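Local coordinates for protein arylmalonate decarboxylase (Bordetella bronchiseptica, PDB 3DTV) that catalyses the decarboxylation of 2-aryl-2-methylmalonates to 2-arylpropionates, releasing carbon dioxide, at residues 21-26 / 190-195. Sequence-based numbering, arbitrary orientation.
Sequences PADGAR and GLLTLD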
ATOM      1  N   PRO D  21      -2.761  -7.766   3.982  1.00 34.30           N
ATOM      2  CA  PRO D  21      -4.163  -7.612   4.315  1.00 36.04           C
ATOM      3  C   PRO D  21      -4.410  -7.527   5.835  1.00 36.37           C
ATOM      4  O   PRO D  21      -5.247  -6.745   6.269  1.00 33.71           O
ATOM      5  CB  PRO D  21      -4.790  -8.872   3.712  1.00 35.44           C
ATOM      6  CG  PRO D  21      -3.927  -9.172   2.539  1.00 34.26           C
ATOM      7  CD  PRO D  21      -2.549  -8.924   3.094  1.00 34.33           C
ATOM      8  N   ALA D  22      -3.704  -8.346   6.620  1.00 39.44           N
ATOM      9  CA  ALA D  22      -3.922  -8.425   8.075  1.00 39.47           C
ATOM     10  C   ALA D  22      -3.404  -7.178   8.801  1.00 41.55           C
ATOM     11  O   ALA D  22      -3.835  -6.851   9.935  1.00 41.07           O
ATOM     12  CB  ALA D  22      -3.288  -9.709   8.666  1.00 39.20           C
ATOM     13  N   ASP D  23      -2.475  -6.488   8.150  1.00 41.18           N
ATOM     14  CA  ASP D  23      -1.984  -5.217   8.629  1.00 42.16           C
ATOM     15  C   ASP D  23      -3.078  -4.157   8.675  1.00 44.38           C
ATOM     16  O   ASP D  23      -3.220  -3.439   9.680  1.00 47.47           O
ATOM     17  CB  ASP D  23      -0.795  -4.732   7.802  1.00 41.26           C
ATOM     18  CG  ASP D  23       0.173  -3.870   8.619  1.00 42.73           C
ATOM     19  OD1 ASP D  23       0.020  -3.808   9.851  1.00 43.26           O
ATOM     20  OD2 ASP D  23       1.081  -3.252   8.030  1.00 43.26           O
ATOM     21  N   GLY D  24      -3.852  -4.040   7.607  1.00 42.38           N
ATOM     22  CA  GLY D  24      -5.008  -3.143   7.619  1.00 43.07           C
ATOM     23  C   GLY D  24      -6.204  -3.703   8.366  1.00 43.01           C
ATOM     24  O   GLY D  24      -6.939  -2.956   9.033  1.00 45.06           O
ATOM     25  N   ALA D  25      -6.416  -5.016   8.275  1.00 40.64           N
ATOM     26  CA  ALA D  25      -7.536  -5.644   8.990  1.00 41.99           C
ATOM     27  C   ALA D  25      -7.522  -5.332  10.491  1.00 44.02           C
ATOM     28  O   ALA D  25      -8.567  -5.283  11.147  1.00 44.64           O
ATOM     29  CB  ALA D  25      -7.554  -7.148   8.765  1.00 39.04           C
ATOM     30  N   ARG D  26      -6.322  -5.146  11.033  1.00 46.65           N
ATOM     31  CA  ARG D  26      -6.151  -4.748  12.434  1.00 47.74           C
ATOM     32  C   ARG D  26      -6.970  -3.488  12.785  1.00 49.85           C
ATOM     33  O   ARG D  26      -7.496  -3.368  13.907  1.00 51.67           O
ATOM     34  CB  ARG D  26      -4.692  -4.513  12.746  1.00 49.36           C
ATOM     35  CG  ARG D  26      -4.431  -4.615  14.269  1.00 51.09           C
ATOM     36  CD  ARG D  26      -3.440  -3.656  14.845  1.00 55.05           C
ATOM     37  NE  ARG D  26      -2.041  -4.019  14.631  1.00 56.41           N
ATOM     38  CZ  ARG D  26      -1.054  -3.837  15.509  1.00 54.78           C
ATOM     39  NH1 ARG D  26      -1.310  -3.347  16.710  1.00 59.33           N
ATOM     40  NH2 ARG D  26       0.206  -4.186  15.187  1.00 51.38           N
ATOM     41  N   GLY D 190       6.772  -6.725   4.082  1.00 41.98           N
ATOM     42  CA  GLY D 190       7.383  -7.909   4.667  1.00 41.81           C
ATOM     43  C   GLY D 190       7.219  -7.954   6.177  1.00 42.42           C
ATOM     44  O   GLY D 190       7.514  -8.961   6.799  1.00 41.05           O
ATOM     45  N   LEU D 191       6.694  -6.886   6.763  1.00 42.63           N
ATOM     46  CA  LEU D 191       6.433  -6.867   8.207  1.00 43.46           C
ATOM     47  C   LEU D 191       5.137  -6.142   8.417  1.00 42.85           C
ATOM     48  O   LEU D 191       4.738  -5.351   7.557  1.00 42.31           O
ATOM     49  CB  LEU D 191       7.512  -6.064   8.946  1.00 46.00           C
ATOM     50  CG  LEU D 191       7.492  -6.160  10.482  1.00 46.66           C
ATOM     51  CD1 LEU D 191       8.230  -7.461  10.885  1.00 48.11           C
ATOM     52  CD2 LEU D 191       8.072  -4.940  11.149  1.00 47.78           C
ATOM     53  N   LEU D 192       4.475  -6.424   9.536  1.00 41.98           N
ATOM     54  CA  LEU D 192       3.349  -5.614   9.979  1.00 43.60           C
ATOM     55  C   LEU D 192       3.855  -4.244  10.408  1.00 43.46           C
ATOM     56  O   LEU D 192       4.803  -4.138  11.165  1.00 43.43           O
ATOM     57  CB  LEU D 192       2.588  -6.312  11.118  1.00 44.74           C
ATOM     58  CG  LEU D 192       2.061  -7.718  10.697  1.00 45.36           C
ATOM     59  CD1 LEU D 192       1.589  -8.551  11.939  1.00 45.97           C
ATOM     60  CD2 LEU D 192       0.970  -7.544   9.718  1.00 44.80           C
ATOM     61  N   THR D 193       3.222  -3.188   9.912  1.00 43.70           N
ATOM     62  CA  THR D 193       3.776  -1.817  10.014  1.00 43.55           C
ATOM     63  C   THR D 193       2.974  -0.911  10.968  1.00 46.12           C
ATOM     64  O   THR D 193       3.487   0.160  11.397  1.00 45.43           O
ATOM     65  CB  THR D 193       3.855  -1.110   8.611  1.00 42.45           C
ATOM     66  OG1 THR D 193       2.542  -0.940   8.101  1.00 41.81           O
ATOM     67  CG2 THR D 193       4.620  -1.925   7.600  1.00 37.25           C
ATOM     68  N   LEU D 194       1.736  -1.313  11.300  1.00 46.99           N
ATOM     69  CA  LEU D 194       0.850  -0.461  12.123  1.00 49.84           C
ATOM     70  C   LEU D 194       1.532   0.118  13.390  1.00 50.85           C
ATOM     71  O   LEU D 194       1.297   1.264  13.743  1.00 52.09           O
ATOM     72  CB  LEU D 194      -0.414  -1.216  12.534  1.00 51.19           C
ATOM     73  CG  LEU D 194      -1.773  -0.953  11.896  1.00 52.63           C
ATOM     74  CD1 LEU D 194      -2.771  -0.912  13.066  1.00 51.91           C
ATOM     75  CD2 LEU D 194      -1.784   0.375  11.118  1.00 51.89           C
ATOM     76  N   ASP D 195       2.348  -0.665  14.072  1.00 52.62           N
ATOM     77  CA  ASP D 195       2.935  -0.214  15.336  1.00 56.82           C
ATOM     78  C   ASP D 195       4.042   0.804  15.131  1.00 57.02           C
ATOM     79  O   ASP D 195       4.374   1.535  16.039  1.00 59.18           O
ATOM     80  CB  ASP D 195       3.419  -1.398  16.179  1.00 57.92           C
ATOM     81  CG  ASP D 195       2.284  -2.129  16.852  1.00 59.94           C
ATOM     82  OD1 ASP D 195       1.167  -1.573  17.032  1.00 60.39           O
ATOM     83  OD2 ASP D 195       2.513  -3.281  17.216  1.00 62.50           O
TER
HETATM   84  O   HOH W   1       2.590  -4.632   5.982  1.00 41.42           O
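The guanidinium of Arg-26 has CB of Leu-194 over one face, while OD2 of Asp-195 lies in its plane at the edge and takes a straight but weak bond from NH2. Its plane stands 87° from that of the Asp-195 carboxylate, and the two groups form a salt bridge, with NH1 of Arg-26 3.1 Å from OD1 of Asp-195 in an oblique, weak hydrogen bond; NH1 also makes a weak bond to Tyr-233. In this two-domain fold of the Asp/Glu racemase clan, built on two four-stranded parallel sheets, the contact brings together elements attached to the two sheets: 20-25 is the short helix after strand 9-13 of one, and 190-195 is the loop leading from strand 183-186 of the other into helix 196-204.

One turn back from Arg-26, the buried carboxylate of Asp-23 faces the loop just ahead of helix 196-204. With CG anti to the backbone N (chi1 -150°), OD2 of Asp-23 accepts from OG1 of Thr-193 at 2.7 Å and from N of Thr-193 at 2.9 Å, both on the syn side but tilted out of the carboxylate plane. OD1 takes weak bonds from N of Thr-193 and N of Leu-194. These donors grip the carboxylate from the loop side and would probably favour its ionised form. The Thr-193 hydroxyl also bonds to Ser-210, and Pro-213 of helix 211-223 packs on Asp-23, Thr-193 and Leu-194.

Apolar contacts flank these bonds. CD2 of Leu-192 rests 3.8 Å from CB of Asp-23, and CD1 of Leu-194 lies 3.6 Å from NE of Arg-26. A water donates to OD2 of Asp-23 and, at 2.8 Å, to O of Leu-191.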